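Local coordinates for protein MJ fibrillarin homologue (Methanocaldococcus jannaschii, PDB 1FBN) that probably methylates the 2'-hydroxyl of riboses in rRNA and tRNA, using S-adenosyl-L-methionine, within guide-RNA-directed box C/D ribonucleoprotein particles, at residues 70-75 and 94-99; 48-53 and 89-94. One frame throughout, in Å; residues are numbered along the deposited sequence.

Along the chain, strand 47-51 of the N-terminal antiparallel sheet comes first and opens contact 2; helix 58-64 and the loop carrying 70-75 follow, opening contact 1 before strand 77-81 is laid down. Helix 87-95 then returns to both: its 89-94 part closes contact 2 against 48-53, and its end with the turn after it, 94-99, closes contact 1 against 70-75. The segments alternate, so the two closures cross rather than nest. They share Asp-94 and touch directly, Ile-95 CD1 lying 3.8 Å from Trp-52 CH2. Helix 87-95 is thereby tied to the N-terminal sheet through contact 2 and to the loop entering the methyltransferase sheet through contact 1.

Contact 1 (70-75 and 94-99); sequences MPIKRD and DIADKG
Arg-74 meets the turn 96-99 with both its backbone and its side chain. Its carbonyl oxygen accepts the N-H of Lys-98 at 2.8 Å, in a bent bond (136°). The side chain crosses Asp-97 with guanidinium and carboxylate planes nearly perpendicular: Asp-97 OD1 lies over the centre of one guanidinium face, while OD2 is 3.0 Å from Arg-74 NH2. Since no N-H points at OD2, this salt bridge rests on charge alone. A bend at chi3 (106°) turns the guanidinium over the acid, and the Lys-98 chain runs alongside, its CG 3.2 Å from Arg-74 NH1. With an alanine here, the Asp-97 carboxylate is likely to lose this compensating charge and the Lys-98 methylenes their neighbour.

Deeper in, branched Ile-95 fills two places: its side chain crosses that of Ile-72 at about a right angle, CG2 to CG2 3.9 Å, and its CD1 meets the CE of selenomethionine Met-70 tip to tip. Small Ala-96 lets the backbones close up, its CB 3.3 Å from Lys-73 O. Around these, Glu-11 accepts from the Arg-74 backbone N and Asn-123 donates to Ala-96 O. Ala-96 to Gly-99 form a type I beta turn, the link from helix 87-95 to strand 100-105 in a beta-alpha-beta crossover of the Rossmann-like methyltransferase fold.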
HETATM    1  N   MSE A  70       2.298  -7.786  -7.467  1.00 20.24           N
HETATM    2  CA  MSE A  70       1.872  -7.510  -6.095  1.00 19.19           C
HETATM    3  C   MSE A  70       2.746  -8.372  -5.190  1.00 19.93           C
HETATM    4  O   MSE A  70       2.473  -9.557  -4.984  1.00 21.20           O
HETATM    5  CB  MSE A  70       0.385  -7.834  -5.906  1.00 19.39           C
HETATM    6  CG  MSE A  70      -0.103  -7.706  -4.465  1.00 18.46           C
HETATM    7 SE   MSE A  70       0.262  -6.111  -3.719  1.00 11.94          SE
HETATM    8  CE  MSE A  70      -0.968  -6.095  -2.430  1.00 19.05           C
ATOM      9  N   PRO A  71       3.838  -7.787  -4.669  1.00 19.79           N
ATOM     10  CA  PRO A  71       4.809  -8.443  -3.787  1.00 22.08           C
ATOM     11  C   PRO A  71       4.387  -8.733  -2.341  1.00 23.83           C
ATOM     12  O   PRO A  71       5.027  -9.536  -1.665  1.00 26.55           O
ATOM     13  CB  PRO A  71       6.002  -7.496  -3.851  1.00 20.81           C
ATOM     14  CG  PRO A  71       5.349  -6.160  -3.964  1.00 20.03           C
ATOM     15  CD  PRO A  71       4.262  -6.408  -4.979  1.00 18.89           C
ATOM     16  N   ILE A  72       3.330  -8.086  -1.863  1.00 24.63           N
ATOM     17  CA  ILE A  72       2.867  -8.310  -0.498  1.00 27.16           C
ATOM     18  C   ILE A  72       2.213  -9.683  -0.385  1.00 29.35           C
ATOM     19  O   ILE A  72       1.178  -9.937  -0.994  1.00 31.91           O
ATOM     20  CB  ILE A  72       1.882  -7.204  -0.044  1.00 27.72           C
ATOM     21  CG1 ILE A  72       2.593  -5.846  -0.048  1.00 26.20           C
ATOM     22  CG2 ILE A  72       1.322  -7.523   1.349  1.00 27.56           C
ATOM     23  CD1 ILE A  72       1.699  -4.664   0.269  1.00 24.56           C
ATOM     24  N   LYS A  73       2.843 -10.563   0.389  1.00 30.10           N
ATOM     25  CA  LYS A  73       2.355 -11.925   0.600  1.00 30.01           C
ATOM     26  C   LYS A  73       1.864 -12.107   2.043  1.00 28.00           C
ATOM     27  O   LYS A  73       1.917 -11.173   2.845  1.00 24.46           O
ATOM     28  CB  LYS A  73       3.478 -12.925   0.308  1.00 32.82           C
ATOM     29  CG  LYS A  73       4.147 -12.767  -1.051  1.00 35.66           C
ATOM     30  CD  LYS A  73       3.228 -13.154  -2.195  1.00 40.19           C
ATOM     31  CE  LYS A  73       3.972 -13.151  -3.525  1.00 42.30           C
ATOM     32  NZ  LYS A  73       3.137 -13.697  -4.632  1.00 44.80           N
ATOM     33  N   ARG A  74       1.419 -13.320   2.374  1.00 26.79           N
ATOM     34  CA  ARG A  74       0.912 -13.630   3.713  1.00 26.84           C
ATOM     35  C   ARG A  74       1.934 -13.454   4.822  1.00 28.41           C
ATOM     36  O   ARG A  74       1.598 -12.977   5.905  1.00 29.08           O
ATOM     37  CB  ARG A  74       0.359 -15.057   3.782  1.00 25.71           C
ATOM     38  CG  ARG A  74      -0.940 -15.271   3.038  1.00 29.54           C
ATOM     39  CD  ARG A  74      -1.338 -16.738   3.047  1.00 33.47           C
ATOM     40  NE  ARG A  74      -2.450 -17.026   3.951  1.00 38.11           N
ATOM     41  CZ  ARG A  74      -2.325 -17.618   5.134  1.00 41.27           C
ATOM     42  NH1 ARG A  74      -1.129 -17.986   5.570  1.00 48.57           N
ATOM     43  NH2 ARG A  74      -3.397 -17.859   5.878  1.00 39.08           N
ATOM     44  N   ASP A  75       3.176 -13.847   4.557  1.00 28.05           N
ATOM     45  CA  ASP A  75       4.238 -13.751   5.556  1.00 29.59           C
ATOM     46  C   ASP A  75       5.179 -12.558   5.365  1.00 27.32           C
ATOM     47  O   ASP A  75       6.260 -12.511   5.954  1.00 26.69           O
ATOM     48  CB  ASP A  75       5.043 -15.057   5.575  1.00 31.71           C
ATOM     49  CG  ASP A  75       5.764 -15.324   4.260  1.00 38.26           C
ATOM     50  OD1 ASP A  75       5.386 -14.738   3.219  1.00 42.28           O
ATOM     51  OD2 ASP A  75       6.721 -16.127   4.270  1.00 43.78           O
ATOM     52  N   ASP A  94      -4.697  -7.677   6.476  1.00 22.03           N
ATOM     53  CA  ASP A  94      -5.506  -8.850   6.155  1.00 21.35           C
ATOM     54  C   ASP A  94      -4.701  -9.781   5.257  1.00 22.27           C
ATOM     55  O   ASP A  94      -4.691 -10.991   5.459  1.00 25.79           O
ATOM     56  CB  ASP A  94      -6.780  -8.446   5.410  1.00 18.93           C
ATOM     57  CG  ASP A  94      -7.839  -7.861   6.319  1.00 19.90           C
ATOM     58  OD1 ASP A  94      -7.703  -7.943   7.559  1.00 22.45           O
ATOM     59  OD2 ASP A  94      -8.829  -7.325   5.785  1.00 20.31           O
ATOM     60  N   ILE A  95      -4.042  -9.201   4.254  1.00 20.20           N
ATOM     61  CA  ILE A  95      -3.227  -9.954   3.302  1.00 19.75           C
ATOM     62  C   ILE A  95      -2.057 -10.629   4.012  1.00 18.83           C
ATOM     63  O   ILE A  95      -1.897 -11.846   3.944  1.00 18.42           O
ATOM     64  CB  ILE A  95      -2.677  -9.029   2.184  1.00 17.97           C
ATOM     65  CG1 ILE A  95      -3.836  -8.353   1.448  1.00 16.93           C
ATOM     66  CG2 ILE A  95      -1.820  -9.826   1.202  1.00 15.02           C
ATOM     67  CD1 ILE A  95      -3.425  -7.143   0.642  1.00 17.12           C
ATOM     68  N   ALA A  96      -1.242  -9.825   4.687  1.00 19.88           N
ATOM     69  CA  ALA A  96      -0.084 -10.329   5.413  1.00 20.72           C
ATOM     70  C   ALA A  96      -0.464 -10.768   6.836  1.00 22.71           C
ATOM     71  O   ALA A  96       0.091 -10.280   7.826  1.00 21.72           O
ATOM     72  CB  ALA A  96       0.997  -9.271   5.444  1.00 16.63           C
ATOM     73  N   ASP A  97      -1.402 -11.708   6.923  1.00 24.35           N
ATOM     74  CA  ASP A  97      -1.880 -12.215   8.205  1.00 25.80           C
ATOM     75  C   ASP A  97      -0.826 -13.006   8.979  1.00 27.05           C
ATOM     76  O   ASP A  97      -0.937 -13.169  10.194  1.00 29.71           O
ATOM     77  CB  ASP A  97      -3.162 -13.039   8.020  1.00 30.08           C
ATOM     78  CG  ASP A  97      -2.962 -14.273   7.145  1.00 29.94           C
ATOM     79  OD1 ASP A  97      -2.334 -14.169   6.070  1.00 32.16           O
ATOM     80  OD2 ASP A  97      -3.459 -15.353   7.532  1.00 32.56           O
ATOM     81  N   LYS A  98       0.191 -13.491   8.268  1.00 26.38           N
ATOM     82  CA  LYS A  98       1.291 -14.239   8.878  1.00 25.14           C
ATOM     83  C   LYS A  98       2.541 -13.345   8.919  1.00 26.06           C
ATOM     84  O   LYS A  98       3.649 -13.817   9.189  1.00 25.90           O
ATOM     85  CB  LYS A  98       1.600 -15.499   8.064  1.00 26.96           C
ATOM     86  CG  LYS A  98       0.438 -16.459   7.851  1.00 31.51           C
ATOM     87  CD  LYS A  98       0.088 -17.246   9.103  1.00 36.89           C
ATOM     88  CE  LYS A  98      -0.857 -16.479  10.015  1.00 41.92           C
ATOM     89  NZ  LYS A  98      -1.143 -17.217  11.279  1.00 45.61           N
ATOM     90  N   GLY A  99       2.352 -12.058   8.628  1.00 24.28           N
ATOM     91  CA  GLY A  99       3.452 -11.112   8.625  1.00 21.44           C
ATOM     92  C   GLY A  99       3.297  -9.936   9.576  1.00 20.21           C
ATOM     93  O   GLY A  99       2.579 -10.019  10.577  1.00 20.18           O
TER

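Contact 2 (48-53 and 89-94); sequences EYRIWN and PSHVAD
His-91 is sandwiched between Trp-52 and Arg-50, which lie on opposite faces of its imidazole; a flat ring offers both faces, and its NE2 is buried without a polar partner. On one face the five-membered ring of Trp-52 stacks nearly parallel, with centroids 3.7 Å apart. The two side chains slide past one another in opposite directions, so His-91 CB reaches the indole face while Trp-52 CB sits over the imidazole, a CH-pi contact each way. With chi1 at -160°, CG trans to the backbone N, the Trp-52 indole is swung to where it can lie along the imidazole.

On the other face the guanidinium of Arg-50 lies flat, its plane 16° from the ring and the group centres 3.8 Å apart. This flat ion can stack through its face while bonding at its edge. Here strand 47-51 of the N-terminal antiparallel sheet packs on helix 87-95 of the Rossmann-like methyltransferase domain. The helix begins at Thr-87, predicted with Thr-88 to bind S-adenosyl-L-methionine.

One helical turn apart, Ser-90 and Asp-94 fix the rotation of the guanidinium. Arg-50 NH1 and NH2 converge end-on upon Ser-90 OG, the NH2 bond being 3.0 Å long; the same hydroxyl also bonds Thr-87 O. Arg-50 NE and NH2 both donate side-on to Asp-94 OD2, a salt bridge. The carboxylate stands almost perpendicular to the guanidinium, at 85°: Arg-50 NE, at 3.1 Å, meets the syn lone pair of Asp-94 OD2, whereas NH2 approaches the same oxygen from above the carboxylate plane. Thr-27 OG1 also bonds OD2, Arg-121 pairs with OD1, and Glu-39 gives Arg-50 NH1 a second acidic partner.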
ATOM      1  N   GLU A  48     -15.104 -13.368   6.627  1.00 28.39           N
ATOM      2  CA  GLU A  48     -15.672 -12.088   6.226  1.00 26.52           C
ATOM      3  C   GLU A  48     -14.772 -11.414   5.199  1.00 26.14           C
ATOM      4  O   GLU A  48     -13.615 -11.112   5.483  1.00 27.56           O
ATOM      5  CB  GLU A  48     -15.871 -11.175   7.438  1.00 28.64           C
ATOM      6  CG  GLU A  48     -17.040 -11.583   8.330  1.00 32.83           C
ATOM      7  CD  GLU A  48     -17.314 -10.611   9.474  1.00 35.92           C
ATOM      8  OE1 GLU A  48     -16.764  -9.488   9.472  1.00 34.92           O
ATOM      9  OE2 GLU A  48     -18.098 -10.974  10.380  1.00 39.85           O
ATOM     10  N   TYR A  49     -15.285 -11.238   3.987  1.00 24.14           N
ATOM     11  CA  TYR A  49     -14.522 -10.592   2.930  1.00 23.19           C
ATOM     12  C   TYR A  49     -14.872  -9.111   2.897  1.00 22.10           C
ATOM     13  O   TYR A  49     -16.028  -8.741   2.706  1.00 23.31           O
ATOM     14  CB  TYR A  49     -14.811 -11.245   1.576  1.00 22.51           C
ATOM     15  CG  TYR A  49     -14.351 -12.682   1.495  1.00 23.34           C
ATOM     16  CD1 TYR A  49     -15.194 -13.728   1.872  1.00 24.94           C
ATOM     17  CD2 TYR A  49     -13.071 -12.999   1.043  1.00 22.80           C
ATOM     18  CE1 TYR A  49     -14.774 -15.055   1.802  1.00 25.82           C
ATOM     19  CE2 TYR A  49     -12.641 -14.323   0.968  1.00 25.28           C
ATOM     20  CZ  TYR A  49     -13.498 -15.346   1.349  1.00 26.70           C
ATOM     21  OH  TYR A  49     -13.083 -16.656   1.266  1.00 29.04           O
ATOM     22  N   ARG A  50     -13.869  -8.271   3.134  1.00 22.29           N
ATOM     23  CA  ARG A  50     -14.062  -6.826   3.149  1.00 21.43           C
ATOM     24  C   ARG A  50     -13.838  -6.224   1.773  1.00 22.11           C
ATOM     25  O   ARG A  50     -12.733  -6.298   1.233  1.00 23.87           O
ATOM     26  CB  ARG A  50     -13.110  -6.161   4.145  1.00 20.50           C
ATOM     27  CG  ARG A  50     -13.279  -6.602   5.581  1.00 21.09           C
ATOM     28  CD  ARG A  50     -12.676  -5.571   6.517  1.00 24.11           C
ATOM     29  NE  ARG A  50     -11.241  -5.460   6.330  1.00 26.07           N
ATOM     30  CZ  ARG A  50     -10.568  -4.318   6.213  1.00 23.63           C
ATOM     31  NH1 ARG A  50     -11.186  -3.144   6.262  1.00 21.61           N
ATOM     32  NH2 ARG A  50      -9.257  -4.359   6.048  1.00 23.51           N
ATOM     33  N   ILE A  51     -14.884  -5.626   1.210  1.00 22.23           N
ATOM     34  CA  ILE A  51     -14.792  -4.994  -0.101  1.00 22.74           C
ATOM     35  C   ILE A  51     -13.789  -3.846  -0.008  1.00 22.18           C
ATOM     36  O   ILE A  51     -13.961  -2.915   0.775  1.00 22.69           O
ATOM     37  CB  ILE A  51     -16.173  -4.481  -0.579  1.00 24.12           C
ATOM     38  CG1 ILE A  51     -17.139  -5.661  -0.760  1.00 24.15           C
ATOM     39  CG2 ILE A  51     -16.041  -3.685  -1.869  1.00 23.27           C
ATOM     40  CD1 ILE A  51     -16.659  -6.744  -1.714  1.00 24.94           C
ATOM     41  N   TRP A  52     -12.724  -3.966  -0.794  1.00 22.15           N
ATOM     42  CA  TRP A  52     -11.622  -3.004  -0.840  1.00 21.33           C
ATOM     43  C   TRP A  52     -11.916  -1.880  -1.841  1.00 19.74           C
ATOM     44  O   TRP A  52     -11.643  -2.008  -3.034  1.00 18.95           O
ATOM     45  CB  TRP A  52     -10.358  -3.772  -1.235  1.00 20.55           C
ATOM     46  CG  TRP A  52      -9.047  -3.127  -0.911  1.00 21.05           C
ATOM     47  CD1 TRP A  52      -8.832  -1.874  -0.404  1.00 20.12           C
ATOM     48  CD2 TRP A  52      -7.754  -3.712  -1.100  1.00 21.63           C
ATOM     49  NE1 TRP A  52      -7.479  -1.645  -0.272  1.00 19.52           N
ATOM     50  CE2 TRP A  52      -6.796  -2.757  -0.692  1.00 20.59           C
ATOM     51  CE3 TRP A  52      -7.313  -4.956  -1.579  1.00 20.49           C
ATOM     52  CZ2 TRP A  52      -5.419  -3.005  -0.748  1.00 20.31           C
ATOM     53  CZ3 TRP A  52      -5.941  -5.203  -1.634  1.00 21.18           C
ATOM     54  CH2 TRP A  52      -5.012  -4.230  -1.220  1.00 20.55           C
ATOM     55  N   ASN A  53     -12.441  -0.769  -1.334  1.00 21.62           N
ATOM     56  CA  ASN A  53     -12.819   0.384  -2.154  1.00 23.39           C
ATOM     57  C   ASN A  53     -11.650   1.155  -2.797  1.00 22.72           C
ATOM     58  O   ASN A  53     -10.855   1.785  -2.099  1.00 24.61           O
ATOM     59  CB  ASN A  53     -13.679   1.335  -1.305  1.00 24.49           C
ATOM     60  CG  ASN A  53     -14.422   2.380  -2.135  1.00 27.42           C
ATOM     61  OD1 ASN A  53     -14.097   2.634  -3.296  1.00 26.78           O
ATOM     62  ND2 ASN A  53     -15.431   2.992  -1.529  1.00 28.13           N
ATOM     63  N   PRO A  89      -3.902   0.349   5.373  1.00 20.78           N
ATOM     64  CA  PRO A  89      -3.216  -0.493   6.359  1.00 19.72           C
ATOM     65  C   PRO A  89      -4.062  -1.673   6.847  1.00 18.61           C
ATOM     66  O   PRO A  89      -3.536  -2.750   7.087  1.00 20.38           O
ATOM     67  CB  PRO A  89      -2.920   0.490   7.487  1.00 20.14           C
ATOM     68  CG  PRO A  89      -2.628   1.745   6.741  1.00 20.13           C
ATOM     69  CD  PRO A  89      -3.760   1.774   5.732  1.00 18.84           C
ATOM     70  N   SER A  90      -5.373  -1.487   6.974  1.00 18.33           N
ATOM     71  CA  SER A  90      -6.223  -2.584   7.435  1.00 18.34           C
ATOM     72  C   SER A  90      -6.260  -3.741   6.433  1.00 18.36           C
ATOM     73  O   SER A  90      -6.202  -4.910   6.822  1.00 19.00           O
ATOM     74  CB  SER A  90      -7.637  -2.092   7.755  1.00 16.53           C
ATOM     75  OG  SER A  90      -8.306  -1.615   6.604  1.00 18.92           O
ATOM     76  N   HIS A  91      -6.326  -3.411   5.145  1.00 18.19           N
ATOM     77  CA  HIS A  91      -6.360  -4.426   4.095  1.00 18.09           C
ATOM     78  C   HIS A  91      -5.014  -5.110   3.919  1.00 18.15           C
ATOM     79  O   HIS A  91      -4.954  -6.308   3.643  1.00 18.54           O
ATOM     80  CB  HIS A  91      -6.839  -3.829   2.770  1.00 16.36           C
ATOM     81  CG  HIS A  91      -8.319  -3.611   2.706  1.00 16.97           C
ATOM     82  ND1 HIS A  91      -8.901  -2.373   2.876  1.00 19.78           N
ATOM     83  CD2 HIS A  91      -9.336  -4.476   2.485  1.00 16.00           C
ATOM     84  CE1 HIS A  91     -10.213  -2.486   2.760  1.00 14.56           C
ATOM     85  NE2 HIS A  91     -10.503  -3.752   2.521  1.00 18.43           N
ATOM     86  N   VAL A  92      -3.932  -4.348   4.066  1.00 19.10           N
ATOM     87  CA  VAL A  92      -2.588  -4.907   3.942  1.00 18.73           C
ATOM     88  C   VAL A  92      -2.366  -5.908   5.082  1.00 20.22           C
ATOM     89  O   VAL A  92      -1.736  -6.946   4.885  1.00 21.75           O
ATOM     90  CB  VAL A  92      -1.500  -3.804   3.976  1.00 19.27           C
ATOM     91  CG1 VAL A  92      -0.113  -4.424   4.073  1.00 19.52           C
ATOM     92  CG2 VAL A  92      -1.591  -2.935   2.722  1.00 19.35           C
ATOM     93  N   ALA A  93      -2.925  -5.601   6.255  1.00 19.75           N
ATOM     94  CA  ALA A  93      -2.819  -6.465   7.433  1.00 20.08           C
ATOM     95  C   ALA A  93      -3.593  -7.766   7.214  1.00 21.48           C
ATOM     96  O   ALA A  93      -3.207  -8.823   7.718  1.00 22.44           O
ATOM     97  CB  ALA A  93      -3.338  -5.741   8.660  1.00 19.43           C
ATOM     98  N   ASP A  94      -4.697  -7.677   6.476  1.00 22.03           N
ATOM     99  CA  ASP A  94      -5.506  -8.850   6.155  1.00 21.35           C
ATOM    100  C   ASP A  94      -4.701  -9.781   5.257  1.00 22.27           C
ATOM    101  O   ASP A  94      -4.691 -10.991   5.459  1.00 25.79           O
ATOM    102  CB  ASP A  94      -6.780  -8.446   5.410  1.00 18.93           C
ATOM    103  CG  ASP A  94      -7.839  -7.861   6.319  1.00 19.90           C
ATOM    104  OD1 ASP A  94      -7.703  -7.943   7.559  1.00 22.45           O
ATOM    105  OD2 ASP A  94      -8.829  -7.325   5.785  1.00 20.31           O
TER